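PDB 6JLS: putative flavoprotein decarboxylase from Streptomyces olivoviridis, which decarboxylates cysteine with the help of FMN in the biosynthesis of thioviridamide, probably by chemistry related to that of phosphopantothenoylcysteine decarboxylases. Local coordinates for residues Ala31-Ala36 with Thr61-Pro66; Ala37-Ala42 with Ser183-Ala188; Gly107-Gly112 with Gln120-Ala125. All coordinates share one frame; numbering follows the deposited sequence.

Contact 1 (Ala31-Ala36 with Thr61-Pro66); sequences AGPHMA and TNSLRP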
loop_
_atom_site.group_PDB
_atom_site.type_symbol
_atom_site.label_atom_id
_atom_site.label_comp_id
_atom_site.label_asym_id
_atom_site.label_seq_id
_atom_site.Cartn_x
_atom_site.Cartn_y
_atom_site.Cartn_z
ATOM N N ALA A 31 -25.583 -5.095 19.597
ATOM C CA ALA A 31 -26.358 -6.145 20.236
ATOM C C ALA A 31 -26.415 -7.422 19.412
ATOM O O ALA A 31 -26.997 -8.408 19.884
ATOM C CB ALA A 31 -27.775 -5.635 20.494
ATOM N N GLY A 32 -25.868 -7.408 18.194
ATOM C CA GLY A 32 -25.899 -8.548 17.308
ATOM C C GLY A 32 -25.413 -9.818 17.976
ATOM O O GLY A 32 -26.119 -10.833 18.002
ATOM N N PRO A 33 -24.185 -9.784 18.529
ATOM C CA PRO A 33 -23.654 -10.988 19.197
ATOM C C PRO A 33 -24.505 -11.456 20.361
ATOM O O PRO A 33 -24.691 -12.666 20.544
ATOM C CB PRO A 33 -22.255 -10.543 19.658
ATOM C CG PRO A 33 -21.861 -9.477 18.685
ATOM C CD PRO A 33 -23.152 -8.738 18.384
ATOM N N HIS A 34 -25.031 -10.524 21.159
ATOM C CA HIS A 34 -25.923 -10.911 22.247
ATOM C C HIS A 34 -27.196 -11.564 21.709
ATOM O O HIS A 34 -27.628 -12.599 22.227
ATOM C CB HIS A 34 -26.239 -9.694 23.119
ATOM C CG HIS A 34 -27.319 -9.938 24.129
ATOM N ND1 HIS A 34 -27.328 -11.035 24.963
ATOM C CD2 HIS A 34 -28.430 -9.227 24.431
ATOM C CE1 HIS A 34 -28.401 -10.990 25.736
ATOM N NE2 HIS A 34 -29.086 -9.903 25.433
ATOM N N MET A 35 -27.789 -10.993 20.644
ATOM C CA MET A 35 -28.993 -11.572 20.039
ATOM C C MET A 35 -28.703 -12.938 19.422
ATOM O O MET A 35 -29.511 -13.868 19.542
ATOM C CB MET A 35 -29.574 -10.626 18.974
ATOM C CG MET A 35 -29.941 -9.232 19.473
ATOM S SD MET A 35 -30.540 -8.028 18.216
ATOM C CE MET A 35 -29.273 -8.054 16.946
ATOM N N ALA A 36 -27.560 -13.074 18.742
ATOM C CA ALA A 36 -27.212 -14.359 18.149
ATOM C C ALA A 36 -27.049 -15.426 19.221
ATOM O O ALA A 36 -27.405 -16.587 19.008
ATOM C CB ALA A 36 -25.930 -14.226 17.327
ATOM N N THR A 61 -17.100 -9.116 12.552
ATOM C CA THR A 61 -17.526 -10.474 12.257
ATOM C C THR A 61 -16.983 -11.447 13.290
ATOM O O THR A 61 -17.650 -12.429 13.632
ATOM C CB THR A 61 -17.095 -10.873 10.842
ATOM O OG1 THR A 61 -15.694 -10.660 10.695
ATOM C CG2 THR A 61 -17.813 -10.022 9.824
ATOM N N ASN A 62 -15.798 -11.174 13.829
ATOM C CA ASN A 62 -15.227 -12.063 14.834
ATOM C C ASN A 62 -16.010 -12.039 16.137
ATOM O O ASN A 62 -15.946 -13.007 16.897
ATOM C CB ASN A 62 -13.757 -11.706 15.062
ATOM C CG ASN A 62 -12.866 -12.304 14.006
ATOM O OD1 ASN A 62 -13.360 -12.875 13.037
ATOM N ND2 ASN A 62 -11.555 -12.196 14.183
ATOM N N SER A 63 -16.762 -10.969 16.403
ATOM C CA SER A 63 -17.631 -10.947 17.571
ATOM C C SER A 63 -18.891 -11.791 17.385
ATOM O O SER A 63 -19.500 -12.194 18.386
ATOM C CB SER A 63 -18.019 -9.509 17.899
ATOM O OG SER A 63 -19.037 -9.027 17.038
ATOM N N LEU A 64 -19.293 -12.064 16.136
ATOM C CA LEU A 64 -20.478 -12.855 15.803
ATOM C C LEU A 64 -20.177 -14.335 15.608
ATOM O O LEU A 64 -20.977 -15.184 16.018
ATOM C CB LEU A 64 -21.143 -12.318 14.526
ATOM C CG LEU A 64 -21.752 -10.921 14.675
ATOM C CD1 LEU A 64 -21.831 -10.227 13.323
ATOM C CD2 LEU A 64 -23.121 -10.992 15.347
ATOM N N ARG A 65 -19.038 -14.657 14.995
ATOM C CA ARG A 65 -18.766 -16.038 14.616
ATOM C C ARG A 65 -18.912 -17.032 15.763
ATOM O O ARG A 65 -19.457 -18.124 15.514
ATOM C CB ARG A 65 -17.379 -16.124 13.968
ATOM C CG ARG A 65 -17.454 -16.085 12.452
ATOM C CD ARG A 65 -16.185 -15.558 11.822
ATOM N NE ARG A 65 -16.380 -15.234 10.410
ATOM C CZ ARG A 65 -15.565 -14.450 9.712
ATOM N NH1 ARG A 65 -14.504 -13.908 10.299
ATOM N NH2 ARG A 65 -15.816 -14.203 8.433
ATOM N N PRO A 66 -18.490 -16.745 17.007
ATOM C CA PRO A 66 -18.609 -17.766 18.062
ATOM C C PRO A 66 -20.038 -18.152 18.378
ATOM O O PRO A 66 -20.253 -19.216 18.971
ATOM C CB PRO A 66 -17.926 -17.112 19.277
ATOM C CG PRO A 66 -17.046 -16.058 18.711
ATOM C CD PRO A 66 -17.769 -15.553 17.503
#
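Methyl CD2 of Leu64 rests against the Gly32-Pro33 peptide, 3.6 Å from Pro33 N and 3.7 Å from Gly32 C. Gly32 suits this place because no side chain of its own stands between the methyl and the backbone. The same methyl also meets the pyrrolidine ring of Pro33, with CD2 of Leu64 3.8 Å from Pro33 CD, and the two side chains cross obliquely. The rest of the ring faces Ser63: Pro33 CG lies 3.3 Å from Ser63 OG, and Pro33 CB lies 3.5 Å from Ser63 O. These are van der Waals touches between ring carbons and oxygens. The backbones run close here, with Pro33 CA 5.0 Å from Leu64 CA.

One step outward, the hydroxyl of Ser63 turns back along its own chain and hydrogen-bonds to Thr60 O, just before the short helix. Its chi1 of 78° sets OG between the backbone N and the carbonyl carbon, within range of both the ring and that carbonyl of Thr60. Thr61 O accepts from Leu64 N and Arg65 N, which fixes the turn carrying Leu64. Leu64 also packs on Val49 and Leu51 of strand 46-51, and Val30 of a second subunit packs on both Pro33 and Ser63.

Helix 32-40 and the short helix 61-64 lie in successive beta-alpha-beta crossovers, the first linking strands 18-23 and 46-51 and the second strands 46-51 and 72-73. Proline fits near the start of helix 32-40, where its missing N-H costs little. With no hydrogen bond across the contact, cohesion rests on complementary shape: a stiff ring and a branched leucine fill a buried seam, while the serine hydroxyl is satisfied by a carbonyl just before its own helix.

Contact 2 (Ala37-Ala42 with Ser183-Ala188); sequences AWLSSA and SVFAVA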
loop_
_atom_site.group_PDB
_atom_site.type_symbol
_atom_site.label_atom_id
_atom_site.label_comp_id
_atom_site.label_asym_id
_atom_site.label_seq_id
_atom_site.Cartn_x
_atom_site.Cartn_y
_atom_site.Cartn_z
ATOM N N ALA A 37 -26.502 -15.053 20.378
ATOM C CA ALA A 37 -26.376 -16.008 21.472
ATOM C C ALA A 37 -27.740 -16.354 22.059
ATOM O O ALA A 37 -28.024 -17.523 22.336
ATOM C CB ALA A 37 -25.445 -15.448 22.543
ATOM N N TRP A 38 -28.599 -15.351 22.245
ATOM C CA TRP A 38 -29.971 -15.613 22.669
ATOM C C TRP A 38 -30.657 -16.604 21.732
ATOM O O TRP A 38 -31.243 -17.593 22.186
ATOM C CB TRP A 38 -30.736 -14.290 22.740
ATOM C CG TRP A 38 -32.104 -14.345 23.364
ATOM C CD1 TRP A 38 -32.399 -14.332 24.696
ATOM C CD2 TRP A 38 -33.359 -14.376 22.677
ATOM N NE1 TRP A 38 -33.760 -14.372 24.881
ATOM C CE2 TRP A 38 -34.372 -14.399 23.657
ATOM C CE3 TRP A 38 -33.726 -14.396 21.328
ATOM C CZ2 TRP A 38 -35.726 -14.442 23.333
ATOM C CZ3 TRP A 38 -35.075 -14.439 21.007
ATOM C CH2 TRP A 38 -36.057 -14.462 22.007
ATOM N N LEU A 39 -30.565 -16.374 20.418
ATOM C CA LEU A 39 -31.144 -17.312 19.457
ATOM C C LEU A 39 -30.462 -18.672 19.526
ATOM O O LEU A 39 -31.135 -19.709 19.564
ATOM C CB LEU A 39 -31.039 -16.747 18.044
ATOM C CG LEU A 39 -31.801 -15.452 17.794
ATOM C CD1 LEU A 39 -31.462 -14.916 16.427
ATOM C CD2 LEU A 39 -33.283 -15.704 17.916
ATOM N N SER A 40 -29.126 -18.683 19.528
ATOM C CA SER A 40 -28.387 -19.936 19.621
ATOM C C SER A 40 -28.719 -20.665 20.916
ATOM O O SER A 40 -29.079 -21.846 20.893
ATOM C CB SER A 40 -26.886 -19.663 19.515
ATOM O OG SER A 40 -26.140 -20.867 19.524
ATOM N N SER A 41 -28.635 -19.974 22.051
ATOM C CA SER A 41 -29.054 -20.531 23.335
ATOM C C SER A 41 -30.565 -20.675 23.423
ATOM O O SER A 41 -31.188 -20.328 24.426
ATOM C CB SER A 41 -28.515 -19.670 24.476
ATOM O OG SER A 41 -28.857 -20.224 25.729
ATOM N N ALA A 42 -31.176 -21.157 22.353
ATOM C CA ALA A 42 -32.586 -21.505 22.338
ATOM C C ALA A 42 -32.796 -22.531 21.231
ATOM O O ALA A 42 -31.867 -23.263 20.871
ATOM C CB ALA A 42 -33.456 -20.265 22.136
ATOM N N SER A 183 -38.541 -9.153 21.591
ATOM C CA SER A 183 -39.902 -9.221 21.080
ATOM C C SER A 183 -39.918 -9.351 19.562
ATOM O O SER A 183 -40.774 -10.047 19.003
ATOM C CB SER A 183 -40.672 -7.980 21.527
ATOM O OG SER A 183 -41.992 -7.981 21.024
ATOM N N VAL A 184 -38.972 -8.700 18.885
ATOM C CA VAL A 184 -38.901 -8.774 17.429
ATOM C C VAL A 184 -38.569 -10.196 16.984
ATOM O O VAL A 184 -39.214 -10.754 16.087
ATOM C CB VAL A 184 -37.877 -7.748 16.904
ATOM C CG1 VAL A 184 -37.577 -7.957 15.414
ATOM C CG2 VAL A 184 -38.377 -6.327 17.166
ATOM N N PHE A 185 -37.569 -10.813 17.618
ATOM C CA PHE A 185 -37.188 -12.159 17.218
ATOM C C PHE A 185 -38.241 -13.193 17.592
ATOM O O PHE A 185 -38.307 -14.249 16.952
ATOM C CB PHE A 185 -35.821 -12.505 17.807
ATOM C CG PHE A 185 -34.692 -11.922 17.019
ATOM C CD1 PHE A 185 -34.211 -12.575 15.891
ATOM C CD2 PHE A 185 -34.158 -10.684 17.358
ATOM C CE1 PHE A 185 -33.187 -12.017 15.137
ATOM C CE2 PHE A 185 -33.131 -10.116 16.609
ATOM C CZ PHE A 185 -32.643 -10.782 15.500
ATOM N N ALA A 186 -39.088 -12.898 18.581
ATOM C CA ALA A 186 -40.191 -13.794 18.898
ATOM C C ALA A 186 -41.211 -13.824 17.767
ATOM O O ALA A 186 -41.708 -14.896 17.397
ATOM C CB ALA A 186 -40.850 -13.368 20.208
ATOM N N VAL A 187 -41.536 -12.658 17.207
ATOM C CA VAL A 187 -42.484 -12.602 16.094
ATOM C C VAL A 187 -41.922 -13.321 14.875
ATOM O O VAL A 187 -42.651 -14.011 14.152
ATOM C CB VAL A 187 -42.828 -11.136 15.772
ATOM C CG1 VAL A 187 -43.836 -11.058 14.647
ATOM C CG2 VAL A 187 -43.344 -10.435 17.009
ATOM N N ALA A 188 -40.620 -13.166 14.620
ATOM C CA ALA A 188 -39.994 -13.856 13.498
ATOM C C ALA A 188 -40.065 -15.369 13.660
ATOM O O ALA A 188 -40.364 -16.085 12.697
ATOM C CB ALA A 188 -38.544 -13.414 13.359
#
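Leu39 meets Phe185 in an aliphatic-aromatic contact between helix 32-40 and helix 182-193. Leu39 CD1 lies 3.6 Å from Phe185 CE1, and the second methyl, CD2, lies 3.8 Å from CD1 of the same ring. Both methyls of the leucine thus gather at the CD1-CE1 part of the phenyl ring, and the two side chains cross at about a right angle. Phe185 extends its ring to the leucine with CG anti to the carbonyl carbon (chi1 -80°). A long aromatic side chain suits the span between 37-42 and 183-188, whose nearest CA atoms, those of Leu39 and Phe185, are 8.3 Å apart.

The second kind of touch joins indole to methylene. Trp38 CZ3 comes 3.8 Å from Phe185 CB, and the two side chains slide past each other in opposite directions. No hydrogen bond crosses the contact.

The two helices lie side by side on one face of the parallel sheet of an alpha/beta fold. Leu39 and Phe185 both pack on Leu19 and Met21 of strand 18-23, and Phe185 also reaches Val97 of strand 95-101, while Val184 and Ala188, on the same helix, pack on Val97 and on Ile130 of strand 129-133.

Contact 3 (Gly107-Gly112 with Gln120-Ala125); sequences GKLANG and QIVMAA. With FMN (flavin mononucleotide), chain B.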
loop_
_atom_site.group_PDB
_atom_site.type_symbol
_atom_site.label_atom_id
_atom_site.label_comp_id
_atom_site.label_asym_id
_atom_site.label_seq_id
_atom_site.Cartn_x
_atom_site.Cartn_y
_atom_site.Cartn_z
ATOM N N GLY A 107 -34.972 2.509 3.267
ATOM C CA GLY A 107 -35.228 3.259 2.049
ATOM C C GLY A 107 -34.832 2.489 0.807
ATOM O O GLY A 107 -35.520 2.551 -0.218
ATOM N N LYS A 108 -33.728 1.740 0.881
ATOM C CA LYS A 108 -33.293 0.945 -0.264
ATOM C C LYS A 108 -34.265 -0.197 -0.526
ATOM O O LYS A 108 -34.683 -0.418 -1.669
ATOM C CB LYS A 108 -31.891 0.397 -0.025
ATOM C CG LYS A 108 -30.764 1.423 0.018
ATOM C CD LYS A 108 -29.416 0.720 0.203
ATOM C CE LYS A 108 -28.292 1.730 0.424
ATOM N NZ LYS A 108 -26.943 1.122 0.640
ATOM N N LEU A 109 -34.639 -0.939 0.524
ATOM C CA LEU A 109 -35.581 -2.039 0.337
ATOM C C LEU A 109 -36.899 -1.516 -0.206
ATOM O O LEU A 109 -37.444 -2.061 -1.173
ATOM C CB LEU A 109 -35.812 -2.778 1.651
ATOM C CG LEU A 109 -34.591 -3.439 2.288
ATOM C CD1 LEU A 109 -34.890 -3.954 3.707
ATOM C CD2 LEU A 109 -34.082 -4.565 1.398
ATOM N N ALA A 110 -37.395 -0.429 0.387
ATOM C CA ALA A 110 -38.658 0.155 -0.023
ATOM C C ALA A 110 -38.666 0.517 -1.496
ATOM O O ALA A 110 -39.739 0.579 -2.103
ATOM C CB ALA A 110 -38.951 1.397 0.814
ATOM N N ASN A 111 -37.500 0.769 -2.090
ATOM C CA ASN A 111 -37.432 1.212 -3.477
ATOM C C ASN A 111 -36.740 0.197 -4.381
ATOM O O ASN A 111 -36.376 0.533 -5.512
ATOM C CB ASN A 111 -36.749 2.579 -3.572
ATOM C CG ASN A 111 -37.589 3.688 -2.959
ATOM O OD1 ASN A 111 -38.514 4.214 -3.593
ATOM N ND2 ASN A 111 -37.291 4.033 -1.713
ATOM N N GLY A 112 -36.570 -1.037 -3.909
ATOM C CA GLY A 112 -35.992 -2.108 -4.706
ATOM C C GLY A 112 -34.543 -1.920 -5.118
ATOM O O GLY A 112 -34.149 -2.437 -6.170
ATOM N N GLN A 120 -29.858 -7.613 -0.793
ATOM C CA GLN A 120 -30.085 -8.706 -1.736
ATOM C C GLN A 120 -30.712 -9.914 -1.048
ATOM O O GLN A 120 -31.570 -10.593 -1.630
ATOM C CB GLN A 120 -28.779 -9.107 -2.409
ATOM C CG GLN A 120 -28.296 -8.131 -3.449
ATOM C CD GLN A 120 -26.860 -8.399 -3.808
ATOM O OE1 GLN A 120 -26.489 -9.535 -4.084
ATOM N NE2 GLN A 120 -26.026 -7.364 -3.757
ATOM N N ILE A 121 -30.296 -10.201 0.192
ATOM C CA ILE A 121 -30.889 -11.317 0.923
ATOM C C ILE A 121 -32.377 -11.077 1.153
ATOM O O ILE A 121 -33.201 -11.973 0.952
ATOM C CB ILE A 121 -30.137 -11.555 2.241
ATOM C CG1 ILE A 121 -28.834 -12.335 1.981
ATOM C CG2 ILE A 121 -31.014 -12.326 3.225
ATOM C CD1 ILE A 121 -27.826 -12.260 3.146
ATOM N N VAL A 122 -32.748 -9.870 1.576
ATOM C CA VAL A 122 -34.153 -9.587 1.854
ATOM C C VAL A 122 -34.970 -9.687 0.575
ATOM O O VAL A 122 -36.011 -10.352 0.536
ATOM C CB VAL A 122 -34.314 -8.206 2.522
ATOM C CG1 VAL A 122 -35.816 -7.816 2.628
ATOM C CG2 VAL A 122 -33.664 -8.205 3.895
ATOM N N MET A 123 -34.502 -9.045 -0.500
ATOM C CA MET A 123 -35.287 -9.048 -1.731
ATOM C C MET A 123 -35.339 -10.420 -2.397
ATOM O O MET A 123 -36.230 -10.651 -3.218
ATOM C CB MET A 123 -34.755 -8.010 -2.711
ATOM C CG MET A 123 -35.090 -6.602 -2.291
ATOM S SD MET A 123 -34.754 -5.412 -3.587
ATOM C CE MET A 123 -35.937 -5.963 -4.828
ATOM N N ALA A 124 -34.423 -11.334 -2.063
ATOM C CA ALA A 124 -34.477 -12.698 -2.574
ATOM C C ALA A 124 -35.301 -13.627 -1.695
ATOM O O ALA A 124 -35.632 -14.737 -2.124
ATOM C CB ALA A 124 -33.058 -13.271 -2.726
ATOM N N ALA A 125 -35.639 -13.207 -0.486
ATOM C CA ALA A 125 -36.273 -14.098 0.465
ATOM C C ALA A 125 -37.758 -14.236 0.163
ATOM O O ALA A 125 -38.440 -13.260 -0.168
ATOM C CB ALA A 125 -36.073 -13.583 1.891
HETATM N N1 FMN B . -28.687 -8.774 -9.330
HETATM C C2 FMN B . -29.646 -8.674 -10.313
HETATM O O2 FMN B . -30.472 -7.767 -10.260
HETATM N N3 FMN B . -29.683 -9.592 -11.343
HETATM C C4 FMN B . -28.760 -10.616 -11.401
HETATM O O4 FMN B . -28.786 -11.437 -12.320
HETATM C C4A FMN B . -27.791 -10.715 -10.410
HETATM N N5 FMN B . -26.860 -11.734 -10.458
HETATM C C5A FMN B . -25.898 -11.846 -9.478
HETATM C C6 FMN B . -24.980 -12.885 -9.552
HETATM C C7 FMN B . -23.994 -13.012 -8.573
HETATM C C7M FMN B . -23.010 -14.150 -8.675
HETATM C C8 FMN B . -23.933 -12.088 -7.512
HETATM C C8M FMN B . -22.870 -12.218 -6.453
HETATM C C9 FMN B . -24.864 -11.044 -7.443
HETATM C C9A FMN B . -25.850 -10.923 -8.430
HETATM N N10 FMN B . -26.786 -9.898 -8.383
HETATM C C10 FMN B . -27.753 -9.791 -9.370
HETATM C "C1'" FMN B . -26.741 -8.883 -7.277
HETATM C "C2'" FMN B . -26.081 -7.604 -7.817
HETATM O "O2'" FMN B . -24.739 -7.820 -8.222
HETATM C "C3'" FMN B . -26.123 -6.476 -6.796
HETATM O "O3'" FMN B . -27.462 -6.070 -6.642
HETATM C "C4'" FMN B . -25.246 -5.320 -7.273
HETATM O "O4'" FMN B . -25.061 -4.311 -6.294
HETATM C "C5'" FMN B . -25.810 -4.695 -8.541
HETATM O "O5'" FMN B . -24.988 -3.586 -8.812
HETATM P P FMN B . -25.196 -2.689 -10.119
HETATM O O1P FMN B . -26.661 -2.718 -10.516
HETATM O O2P FMN B . -24.804 -1.262 -9.801
HETATM O O3P FMN B . -24.375 -3.248 -11.253
#
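Leu109 and Val122 form the centre of a buried, apolar helix-helix contact within the beta-alpha-beta crossover between parallel strands 95-101 and 129-133; helix 103-110 ends in a Schellman motif, and a short connection leads on to helix 117-124. Leu109 CD2 lies 3.8 Å from Val122 CB, and the two side chains meet at about a right angle. The compact, branched valine also packs on Val96 and Val98 of strand 95-101, while Leu109 reaches Leu152 of helix 143-154.

Gly112 is the C-prime residue of the motif, with a positive phi of 65° that glycine adopts easily; Gly112 N bonds to Leu109 O and Ile113 N to Lys108 O. The thioether of Met123 packs on Gly112, with SD 3.7 Å from Gly112 CA. The bend at chi3 of Met123 (64°) lays CE alongside the same glycine, 3.9 Å from Gly112 CA.

On another side of helix 117-124, Gln120 reaches the ribityl chain of FMN: Gln120 NE2 lies 3.2 Å from C3' of FMN, while His86 NE2 is bonded to Gln120 OE1. This FMN lies at a subunit interface: Cys114 O and several residues of a fourth subunit, Thr52 and Thr102 among them, hydrogen-bond to it.

At the helix end, Asn111 ND2 gives a nearly straight 2.8 Å hydrogen bond (166° at the hydrogen) to Gly107 O, lying in the plane of that carbonyl.

From the N terminus, helix 32-40 opens two loops. Contact 1 closes the shorter one after strand 46-51, joining the helices of neighbouring crossovers. Contact 2 starts farther along the same helix, before 61-66 is reached, and closes only at helix 182-193, so the two cross along the chain. They also touch in space, where Met35 SD lies 3.7 Å from Phe185 CE2. Contact 3 closes a short loop that joins helix 103-110 to helix 117-124 and is nested within the long loop of contact 2. Its centre is about 22 to 23 Å from the centres of the other two, across the centre of the chain from both.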